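Local coordinates for protein octenoyl-coa reductase/carboxylase (Streptomyces sp., PDB 4A0S) that probably catalyses the NADPH-dependent reductive carboxylation of 2-octenoyl-CoA, supplying a polyketide extender unit for cinnabaramide biosynthesis, at residues A[222-227]-A[307-312]; A[237-242]-A[262-267]; A[247-252]-A[268-273]. All coordinates share one frame; numbering follows the deposited sequence.

Contact 1. Residues A[222-227]-A[307-312]; sequences DIVLIW and PDIVFE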
loop_
_atom_site.group_PDB
_atom_site.type_symbol
_atom_site.label_atom_id
_atom_site.label_comp_id
_atom_site.label_asym_id
_atom_site.label_seq_id
_atom_site.Cartn_x
_atom_site.Cartn_y
_atom_site.Cartn_z
ATOM N N ASP A 222 12.796 5.528 10.737
ATOM C CA ASP A 222 13.107 6.178 9.486
ATOM C C ASP A 222 13.912 7.421 9.766
ATOM O O ASP A 222 13.627 8.143 10.708
ATOM C CB ASP A 222 11.830 6.578 8.753
ATOM C CG ASP A 222 11.288 5.458 7.890
ATOM O OD1 ASP A 222 11.977 4.406 7.756
ATOM O OD2 ASP A 222 10.194 5.651 7.335
ATOM N N ILE A 223 14.916 7.649 8.931
ATOM C CA ILE A 223 15.700 8.866 8.973
ATOM C C ILE A 223 15.125 9.771 7.908
ATOM O O ILE A 223 14.957 9.361 6.768
ATOM C CB ILE A 223 17.176 8.570 8.714
ATOM C CG1 ILE A 223 17.728 7.761 9.885
ATOM C CG2 ILE A 223 17.947 9.870 8.537
ATOM C CD1 ILE A 223 18.891 6.890 9.539
ATOM N N VAL A 224 14.777 10.987 8.287
ATOM C CA VAL A 224 14.105 11.870 7.364
ATOM C C VAL A 224 14.914 13.134 7.258
ATOM O O VAL A 224 15.077 13.867 8.238
ATOM C CB VAL A 224 12.677 12.222 7.824
ATOM C CG1 VAL A 224 12.005 13.113 6.806
ATOM C CG2 VAL A 224 11.843 10.948 8.046
ATOM N N LEU A 225 15.417 13.385 6.061
ATOM C CA LEU A 225 16.165 14.587 5.813
ATOM C C LEU A 225 15.170 15.671 5.502
ATOM O O LEU A 225 14.342 15.529 4.605
ATOM C CB LEU A 225 17.099 14.396 4.638
ATOM C CG LEU A 225 18.021 15.573 4.336
ATOM C CD1 LEU A 225 19.072 15.702 5.426
ATOM C CD2 LEU A 225 18.666 15.364 2.993
ATOM N N ILE A 226 15.228 16.753 6.256
ATOM C CA ILE A 226 14.237 17.785 6.111
ATOM C C ILE A 226 14.934 19.035 5.614
ATOM O O ILE A 226 15.703 19.652 6.341
ATOM C CB ILE A 226 13.525 18.065 7.442
ATOM C CG1 ILE A 226 12.892 16.770 7.969
ATOM C CG2 ILE A 226 12.472 19.179 7.262
ATOM C CD1 ILE A 226 12.556 16.787 9.408
ATOM N N TRP A 227 14.660 19.392 4.369
ATOM C CA TRP A 227 15.112 20.661 3.824
ATOM C C TRP A 227 14.352 21.834 4.414
ATOM O O TRP A 227 13.230 21.674 4.908
ATOM C CB TRP A 227 14.924 20.665 2.322
ATOM C CG TRP A 227 15.832 19.747 1.630
ATOM C CD1 TRP A 227 15.511 18.540 1.071
ATOM C CD2 TRP A 227 17.228 19.930 1.420
ATOM N NE1 TRP A 227 16.617 17.967 0.523
ATOM C CE2 TRP A 227 17.691 18.800 0.711
ATOM C CE3 TRP A 227 18.138 20.949 1.745
ATOM C CZ2 TRP A 227 19.028 18.652 0.322
ATOM C CZ3 TRP A 227 19.464 20.804 1.362
ATOM C CH2 TRP A 227 19.897 19.663 0.654
ATOM N N PRO A 307 19.184 9.031 4.321
ATOM C CA PRO A 307 17.802 9.255 4.693
ATOM C C PRO A 307 16.857 8.298 3.973
ATOM O O PRO A 307 17.096 7.929 2.835
ATOM C CB PRO A 307 17.553 10.697 4.257
ATOM C CG PRO A 307 18.575 10.990 3.258
ATOM C CD PRO A 307 19.785 10.215 3.696
ATOM N N ASP A 308 15.810 7.894 4.669
ATOM C CA ASP A 308 14.783 7.026 4.129
ATOM C C ASP A 308 13.797 7.879 3.370
ATOM O O ASP A 308 13.250 7.466 2.353
ATOM C CB ASP A 308 14.098 6.330 5.293
ATOM C CG ASP A 308 15.043 5.394 6.007
ATOM O OD1 ASP A 308 15.482 4.436 5.345
ATOM O OD2 ASP A 308 15.396 5.644 7.182
ATOM N N ILE A 309 13.573 9.079 3.894
ATOM C CA ILE A 309 12.661 10.027 3.274
ATOM C C ILE A 309 13.371 11.359 3.245
ATOM O O ILE A 309 13.959 11.775 4.244
ATOM C CB ILE A 309 11.347 10.174 4.065
ATOM C CG1 ILE A 309 10.582 8.849 4.132
ATOM C CG2 ILE A 309 10.437 11.264 3.450
ATOM C CD1 ILE A 309 9.582 8.828 5.276
ATOM N N VAL A 310 13.313 12.013 2.095
ATOM C CA VAL A 310 13.788 13.363 1.983
ATOM C C VAL A 310 12.557 14.222 1.824
ATOM O O VAL A 310 11.736 14.015 0.931
ATOM C CB VAL A 310 14.711 13.558 0.784
ATOM C CG1 VAL A 310 15.189 14.985 0.730
ATOM C CG2 VAL A 310 15.868 12.577 0.865
ATOM N N PHE A 311 12.461 15.199 2.704
ATOM C CA PHE A 311 11.329 16.093 2.774
ATOM C C PHE A 311 11.709 17.326 1.972
ATOM O O PHE A 311 12.518 18.151 2.403
ATOM C CB PHE A 311 11.064 16.421 4.239
ATOM C CG PHE A 311 9.835 17.245 4.475
ATOM C CD1 PHE A 311 9.905 18.631 4.483
ATOM C CD2 PHE A 311 8.618 16.633 4.724
ATOM C CE1 PHE A 311 8.763 19.403 4.712
ATOM C CE2 PHE A 311 7.478 17.385 4.974
ATOM C CZ PHE A 311 7.552 18.781 4.953
ATOM N N GLU A 312 11.165 17.397 0.761
ATOM C CA GLU A 312 11.458 18.460 -0.174
ATOM C C GLU A 312 10.406 19.547 -0.239
ATOM O O GLU A 312 9.231 19.321 0.029
ATOM C CB GLU A 312 11.636 17.877 -1.570
ATOM C CG GLU A 312 13.054 17.677 -1.929
ATOM C CD GLU A 312 13.726 18.976 -2.310
ATOM O OE1 GLU A 312 13.025 19.982 -2.490
ATOM O OE2 GLU A 312 14.954 18.977 -2.450
#
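V224, L225 and I226 pair in parallel register with I309, V310 and F311, joining the two middle strands of the six-stranded Rossmann sheet. All three bridges hold their CA atoms 4.7 Å apart, and the short strand axes are inclined at 22°. This ladder is the tight part. L225 serves it in both directions: its N donates to I309 O, while its O receives F311 N at 2.7 Å in a nearly straight bond. Before the ladder, I223 O is gripped twice, by D308 N (2.7 Å), tilted from the carbonyl plane, and by I309 N, longer but lying in that plane. D308 also answers with its side chain: chi1 of -66° sets CG beside its own backbone N, and OD2 accepts from I223 N through its anti lone pair at 2.7 Å. R327 and R305 form salt bridges to D308, and K219 to D222, which probably offsets the approach of the two carboxylates.

On one face V224 and I309 lie side by side and I226 CG2 meets the F311 ring obliquely; V224, I309 and F311 also pack on helix 200-210. On the other, L225 CB rests on P307 CB at 3.7 Å, and L225 and V310 pack on helix 316-325. No side opens to solvent, since all twelve residues are buried; the contrast is between the ladder and a wider end. There the CA atoms of W227 and E312 are 5.8 Å apart, though W227 N still donates to F311 O, a longer bond than those of L225. The bent chain of E312 brings OE2, held by S322 and T318, over one face of the indole, a contact only; W227 NE1 bonds weakly to S322 OG. At the ring edge, near its plane, V310 CG1 lies 3.3 Å from W227 NE1.

Contact 2. Residues A[237-242]-A[262-267]; sequences AIQFVK and RALGCD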
loop_
_atom_site.group_PDB
_atom_site.type_symbol
_atom_site.label_atom_id
_atom_site.label_comp_id
_atom_site.label_asym_id
_atom_site.label_seq_id
_atom_site.Cartn_x
_atom_site.Cartn_y
_atom_site.Cartn_z
ATOM N N ALA A 237 7.311 19.052 10.045
ATOM C CA ALA A 237 7.946 17.833 9.565
ATOM C C ALA A 237 8.816 17.272 10.678
ATOM O O ALA A 237 8.736 16.089 11.005
ATOM C CB ALA A 237 8.769 18.116 8.323
ATOM N N ILE A 238 9.620 18.135 11.290
ATOM C CA ILE A 238 10.464 17.712 12.415
ATOM C C ILE A 238 9.649 17.013 13.497
ATOM O O ILE A 238 10.045 15.973 14.015
ATOM C CB ILE A 238 11.213 18.914 13.043
ATOM C CG1 ILE A 238 12.346 19.349 12.126
ATOM C CG2 ILE A 238 11.726 18.565 14.456
ATOM C CD1 ILE A 238 12.784 20.790 12.351
ATOM N N GLN A 239 8.507 17.592 13.831
ATOM C CA GLN A 239 7.703 17.068 14.914
ATOM C C GLN A 239 7.062 15.745 14.558
ATOM O O GLN A 239 7.029 14.830 15.383
ATOM C CB GLN A 239 6.655 18.076 15.300
ATOM C CG GLN A 239 7.258 19.329 15.865
ATOM C CD GLN A 239 6.202 20.143 16.510
ATOM O OE1 GLN A 239 5.648 19.744 17.532
ATOM N NE2 GLN A 239 5.842 21.242 15.876
ATOM N N PHE A 240 6.566 15.637 13.335
ATOM C CA PHE A 240 5.992 14.380 12.885
ATOM C C PHE A 240 7.062 13.294 12.823
ATOM O O PHE A 240 6.799 12.152 13.194
ATOM C CB PHE A 240 5.329 14.535 11.536
ATOM C CG PHE A 240 4.131 15.412 11.571
ATOM C CD1 PHE A 240 3.181 15.276 12.582
ATOM C CD2 PHE A 240 3.952 16.391 10.610
ATOM C CE1 PHE A 240 2.052 16.116 12.617
ATOM C CE2 PHE A 240 2.841 17.222 10.648
ATOM C CZ PHE A 240 1.892 17.072 11.643
ATOM N N VAL A 241 8.259 13.659 12.387
ATOM C CA VAL A 241 9.347 12.690 12.320
ATOM C C VAL A 241 9.662 12.210 13.736
ATOM O O VAL A 241 9.647 11.006 14.039
ATOM C CB VAL A 241 10.578 13.261 11.618
ATOM C CG1 VAL A 241 11.736 12.244 11.678
ATOM C CG2 VAL A 241 10.242 13.588 10.154
ATOM N N LYS A 242 9.883 13.160 14.624
ATOM C CA LYS A 242 10.227 12.828 15.994
ATOM C C LYS A 242 9.094 12.046 16.633
ATOM O O LYS A 242 9.316 10.968 17.166
ATOM C CB LYS A 242 10.518 14.089 16.782
ATOM C CG LYS A 242 11.868 14.697 16.434
ATOM C CD LYS A 242 12.156 15.933 17.275
ATOM C CE LYS A 242 12.249 15.562 18.769
ATOM N NZ LYS A 242 13.412 14.636 19.071
ATOM N N ARG A 262 16.634 23.033 16.560
ATOM C CA ARG A 262 17.048 22.365 17.788
ATOM C C ARG A 262 15.992 22.565 18.851
ATOM O O ARG A 262 15.712 21.660 19.624
ATOM C CB ARG A 262 18.403 22.872 18.261
ATOM C CG ARG A 262 19.491 22.462 17.347
ATOM C CD ARG A 262 20.845 22.785 17.911
ATOM N NE ARG A 262 21.835 22.159 17.061
ATOM C CZ ARG A 262 22.187 20.880 17.145
ATOM N NH1 ARG A 262 21.642 20.097 18.064
ATOM N NH2 ARG A 262 23.086 20.386 16.302
ATOM N N ALA A 263 15.374 23.749 18.859
ATOM C CA ALA A 263 14.309 24.060 19.813
ATOM C C ALA A 263 13.090 23.167 19.609
ATOM O O ALA A 263 12.295 22.959 20.533
ATOM C CB ALA A 263 13.921 25.537 19.715
ATOM N N LEU A 264 12.944 22.647 18.389
ATOM C CA LEU A 264 11.935 21.641 18.078
ATOM C C LEU A 264 12.435 20.220 18.357
ATOM O O LEU A 264 11.738 19.239 18.087
ATOM C CB LEU A 264 11.524 21.762 16.612
ATOM C CG LEU A 264 10.931 23.107 16.189
ATOM C CD1 LEU A 264 10.893 23.178 14.673
ATOM C CD2 LEU A 264 9.553 23.304 16.745
ATOM N N GLY A 265 13.643 20.100 18.888
ATOM C CA GLY A 265 14.157 18.789 19.247
ATOM C C GLY A 265 14.782 18.034 18.094
ATOM O O GLY A 265 15.038 16.820 18.195
ATOM N N CYS A 266 15.033 18.738 16.991
ATOM C CA CYS A 266 15.865 18.176 15.942
ATOM C C CYS A 266 17.318 18.445 16.277
ATOM O O CYS A 266 17.808 19.565 16.064
ATOM C CB CYS A 266 15.548 18.824 14.609
ATOM S SG CYS A 266 16.342 17.944 13.282
ATOM N N ASP A 267 18.014 17.444 16.814
ATOM C CA ASP A 267 19.392 17.667 17.227
ATOM C C ASP A 267 20.407 17.256 16.176
ATOM O O ASP A 267 21.607 17.504 16.343
ATOM C CB ASP A 267 19.698 16.990 18.562
ATOM C CG ASP A 267 19.878 15.515 18.428
ATOM O OD1 ASP A 267 18.928 14.851 17.974
ATOM O OD2 ASP A 267 20.981 15.022 18.781
#
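I238 and C266 bring their CA atoms to 6.5 Å, and Q239 and L264 to 7.0 Å, where helix 232-243 of the Rossmann fold passes the turn that ends helix 255-263. That turn is a Schellman motif. G265 is the first residue to leave helical geometry, with a positive phi of 84° and two bonds back into the last turn, one of them G265 N to R262 O. With these backbone angles a CB would be jammed against L264 O, and it would also collide with K242 CE, so the missing side chain serves both the turn and the contact.

Apolar packing fills the buried side. I238 and L264 cross at about a right angle, their CD1 atoms meeting at 3.8 Å. The other branch of I238, CG2, anti to the backbone N, sits 3.8 Å from C266 CB and also touches L264 O, so this one side chain touches the residues flanking G265. L264 CD2 is a loose neighbour of Q239 NE2, at 4.3 Å; that NE2 is hydrogen-bonded to V381 O and S235 O.

K242 works at the exposed margin. Its aliphatic part runs over the turn, with CD 3.4 Å from L264 O, and then the chain folds back at chi3 (63°) and chi4 (64°). The resulting bend lets K242 NZ donate to G265 O at 2.9 Å, from above the carbonyl plane.

Contact 3. Residues A[247-252]-A[268-273]; sequences IPVAVV and LVINRA. With NAP (NADP nicotinamide-adenine-dinucleotide phosphate), chain F.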
loop_
_atom_site.group_PDB
_atom_site.type_symbol
_atom_site.label_atom_id
_atom_site.label_comp_id
_atom_site.label_asym_id
_atom_site.label_seq_id
_atom_site.Cartn_x
_atom_site.Cartn_y
_atom_site.Cartn_z
ATOM N N ILE A 247 13.922 9.807 12.766
ATOM C CA ILE A 247 15.140 10.517 13.103
ATOM C C ILE A 247 15.223 11.655 12.099
ATOM O O ILE A 247 15.545 11.420 10.935
ATOM C CB ILE A 247 16.363 9.600 13.022
ATOM C CG1 ILE A 247 16.277 8.502 14.094
ATOM C CG2 ILE A 247 17.632 10.393 13.225
ATOM C CD1 ILE A 247 16.898 7.182 13.688
ATOM N N PRO A 248 14.878 12.879 12.533
ATOM C CA PRO A 248 14.913 13.962 11.563
ATOM C C PRO A 248 16.325 14.478 11.420
ATOM O O PRO A 248 17.052 14.560 12.408
ATOM C CB PRO A 248 14.021 15.021 12.200
ATOM C CG PRO A 248 14.237 14.840 13.673
ATOM C CD PRO A 248 14.488 13.350 13.880
ATOM N N VAL A 249 16.737 14.781 10.200
ATOM C CA VAL A 249 17.957 15.537 10.026
ATOM C C VAL A 249 17.586 16.844 9.342
ATOM O O VAL A 249 17.126 16.864 8.205
ATOM C CB VAL A 249 19.053 14.758 9.274
ATOM C CG1 VAL A 249 20.321 15.568 9.220
ATOM C CG2 VAL A 249 19.336 13.442 9.975
ATOM N N ALA A 250 17.757 17.933 10.077
ATOM C CA ALA A 250 17.370 19.229 9.593
ATOM C C ALA A 250 18.466 19.758 8.706
ATOM O O ALA A 250 19.636 19.687 9.058
ATOM C CB ALA A 250 17.131 20.171 10.764
ATOM N N VAL A 251 18.085 20.296 7.554
ATOM C CA VAL A 251 19.004 21.089 6.766
ATOM C C VAL A 251 18.554 22.526 6.884
ATOM O O VAL A 251 17.422 22.863 6.539
ATOM C CB VAL A 251 19.070 20.658 5.300
ATOM C CG1 VAL A 251 20.213 21.389 4.595
ATOM C CG2 VAL A 251 19.243 19.165 5.207
ATOM N N VAL A 252 19.444 23.365 7.406
ATOM C CA VAL A 252 19.150 24.782 7.562
ATOM C C VAL A 252 20.284 25.590 6.941
ATOM O O VAL A 252 21.386 25.075 6.735
ATOM C CB VAL A 252 18.992 25.188 9.053
ATOM C CG1 VAL A 252 17.780 24.507 9.679
ATOM C CG2 VAL A 252 20.267 24.903 9.845
ATOM N N LEU A 268 19.929 16.631 15.105
ATOM C CA LEU A 268 20.771 16.364 13.953
ATOM C C LEU A 268 20.504 17.435 12.929
ATOM O O LEU A 268 19.411 17.531 12.359
ATOM C CB LEU A 268 20.509 14.983 13.363
ATOM C CG LEU A 268 20.677 13.824 14.346
ATOM C CD1 LEU A 268 20.374 12.540 13.614
ATOM C CD2 LEU A 268 22.074 13.800 14.983
ATOM N N VAL A 269 21.510 18.272 12.740
ATOM C CA VAL A 269 21.364 19.438 11.918
ATOM C C VAL A 269 22.528 19.531 10.967
ATOM O O VAL A 269 23.685 19.328 11.349
ATOM C CB VAL A 269 21.293 20.710 12.778
ATOM C CG1 VAL A 269 20.984 21.909 11.913
ATOM C CG2 VAL A 269 20.248 20.529 13.864
ATOM N N ILE A 270 22.193 19.804 9.713
ATOM C CA ILE A 270 23.182 20.052 8.678
ATOM C C ILE A 270 23.009 21.493 8.224
ATOM O O ILE A 270 21.940 21.870 7.754
ATOM C CB ILE A 270 23.017 19.087 7.467
ATOM C CG1 ILE A 270 23.341 17.643 7.859
ATOM C CG2 ILE A 270 23.891 19.511 6.303
ATOM C CD1 ILE A 270 22.992 16.605 6.774
ATOM N N ASN A 271 24.048 22.308 8.383
ATOM C CA ASN A 271 24.010 23.629 7.789
ATOM C C ASN A 271 24.397 23.482 6.321
ATOM O O ASN A 271 25.432 22.904 6.008
ATOM C CB ASN A 271 24.937 24.601 8.519
ATOM C CG ASN A 271 24.728 26.032 8.076
ATOM O OD1 ASN A 271 24.831 26.349 6.883
ATOM N ND2 ASN A 271 24.409 26.914 9.032
ATOM N N ARG A 272 23.574 23.992 5.412
ATOM C CA ARG A 272 23.861 23.792 3.995
ATOM C C ARG A 272 25.097 24.528 3.458
ATOM O O ARG A 272 25.543 24.248 2.357
ATOM C CB ARG A 272 22.625 24.028 3.128
ATOM C CG ARG A 272 22.150 25.466 3.078
ATOM C CD ARG A 272 21.439 25.728 1.763
ATOM N NE ARG A 272 20.115 25.128 1.739
ATOM C CZ ARG A 272 19.286 25.175 0.699
ATOM N NH1 ARG A 272 19.643 25.798 -0.419
ATOM N NH2 ARG A 272 18.087 24.607 0.783
ATOM N N ALA A 273 25.655 25.452 4.239
ATOM C CA ALA A 273 26.968 26.039 3.931
ATOM C C ALA A 273 28.103 25.051 4.237
ATOM O O ALA A 273 29.131 25.031 3.552
ATOM C CB ALA A 273 27.165 27.314 4.708
HETATM P PA NAP F . 8.840 28.979 4.983
HETATM O O1A NAP F . 8.159 29.007 6.403
HETATM O O2A NAP F . 9.359 30.285 4.461
HETATM O O5B NAP F . 10.012 27.991 5.100
HETATM C C5B NAP F . 10.706 27.678 3.909
HETATM C C4B NAP F . 12.106 27.254 4.321
HETATM O O4B NAP F . 12.773 26.896 3.103
HETATM C C3B NAP F . 12.920 28.393 4.973
HETATM O O3B NAP F . 13.121 28.003 6.316
HETATM C C2B NAP F . 14.281 28.321 4.297
HETATM O O2B NAP F . 15.160 27.411 4.957
HETATM C C1B NAP F . 13.987 27.761 2.952
HETATM N N9A NAP F . 13.621 28.886 2.055
HETATM C C8A NAP F . 12.991 30.036 2.345
HETATM N N7A NAP F . 12.820 30.766 1.235
HETATM C C5A NAP F . 13.351 30.056 0.249
HETATM C C6A NAP F . 13.494 30.303 -1.094
HETATM N N6A NAP F . 13.008 31.429 -1.616
HETATM N N1A NAP F . 14.084 29.383 -1.840
HETATM C C2A NAP F . 14.531 28.243 -1.319
HETATM N N3A NAP F . 14.439 27.976 -0.035
HETATM C C4A NAP F . 13.847 28.874 0.759
HETATM O O3 NAP F . 7.839 28.364 3.895
HETATM P PN NAP F . 7.034 26.989 4.109
HETATM O O1N NAP F . 5.667 27.495 4.692
HETATM O O2N NAP F . 7.796 25.937 4.873
HETATM O O5D NAP F . 6.828 26.629 2.568
HETATM C C5D NAP F . 8.000 26.193 1.887
HETATM C C4D NAP F . 7.551 25.883 0.487
HETATM O O4D NAP F . 6.503 24.860 0.609
HETATM C C3D NAP F . 6.882 27.069 -0.210
HETATM O O3D NAP F . 7.356 26.960 -1.569
HETATM C C2D NAP F . 5.401 26.773 -0.114
HETATM O O2D NAP F . 4.666 27.364 -1.212
HETATM C C1D NAP F . 5.461 25.272 -0.321
HETATM N N1N NAP F . 4.327 24.719 0.379
HETATM C C2N NAP F . 3.544 23.822 -0.315
HETATM C C3N NAP F . 2.482 23.302 0.369
HETATM C C7N NAP F . 1.635 22.350 -0.384
HETATM O O7N NAP F . 1.936 21.963 -1.518
HETATM N N7N NAP F . 0.549 22.027 0.265
HETATM C C4N NAP F . 2.194 23.646 1.693
HETATM C C5N NAP F . 2.980 24.535 2.406
HETATM C C6N NAP F . 4.067 25.073 1.737
HETATM P P2B NAP F . 16.716 27.573 4.583
HETATM O O1X NAP F . 17.289 26.732 5.856
HETATM O O2X NAP F . 17.059 26.811 3.205
HETATM O O3X NAP F . 16.890 29.072 4.616
HETATM O O HOH W 1 17.179 14.791 15.141
HETATM O O HOH W 2 17.559 23.967 3.581
#
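V251 O and R272 NH2 are bridged by a water that also reaches the 2'-phosphate of NADP. It donates to V251 O and, at 2.9 Å, to NAP O2X. From R272 NH2 it accepts at 2.9 Å, lying in the guanidinium plane at its edge. The same O2X sits over one face of that group, 3.4 Å from R272 NH2. R272 gets there because chi1 of 68° puts CG between its backbone N and carbonyl carbon and the chain bends at chi3.

Behind this site the two segments form neighbouring parallel strands of the Rossmann sheet, linked by helix 255-263 in a beta-alpha-beta unit. A250 is central: its N donates to L268 O, and its O accepts I270 N at 2.6 Å, nearly straight. V252 continues the ladder, with N on I270 O and O on R272 N, which fixes the start of the arginine. At the far end L268 CD1 packs obliquely on I247 CG2 at 3.5 Å, and beside the ladder V252 CG2 meets V269 CG1 at 3.7 Å. N271 is the N-cap of the short, weakly bonded helix that follows, its OD1 accepting A273 N at 2.9 Å in the carbonyl plane. With an alanine in place of the asparagine, A273 N would probably lose its capping acceptor and the first turn that carries R272 would be less firmly set.

K257 and S253 hydrogen-bond NADP directly, whereas R272 reaches it over a face and through the water. A cationic face and a shared water at the 2'-phosphate are consistent with selection of NADP over NAD.

How the contacts relate
From the N terminus, strand 223-226 leads into helix 232-243, then strand 247-252, helix 255-263 and strand 269-271; helix 285-303 follows before strand 309-312 returns to the first strand. Contact 1 closes this long loop, and the other two lie wholly within its span. Contacts 2 and 3 cross, because their segments alternate along the chain: one joins the two helix regions, the other the strands around the second helix. Strands 223-226 and 247-252 are sheet neighbours, so contacts 1 and 3 are continuous across the sheet, while V241 packs on P248 and C266 on A250, tying the first helix and the turn after the second to the sheet.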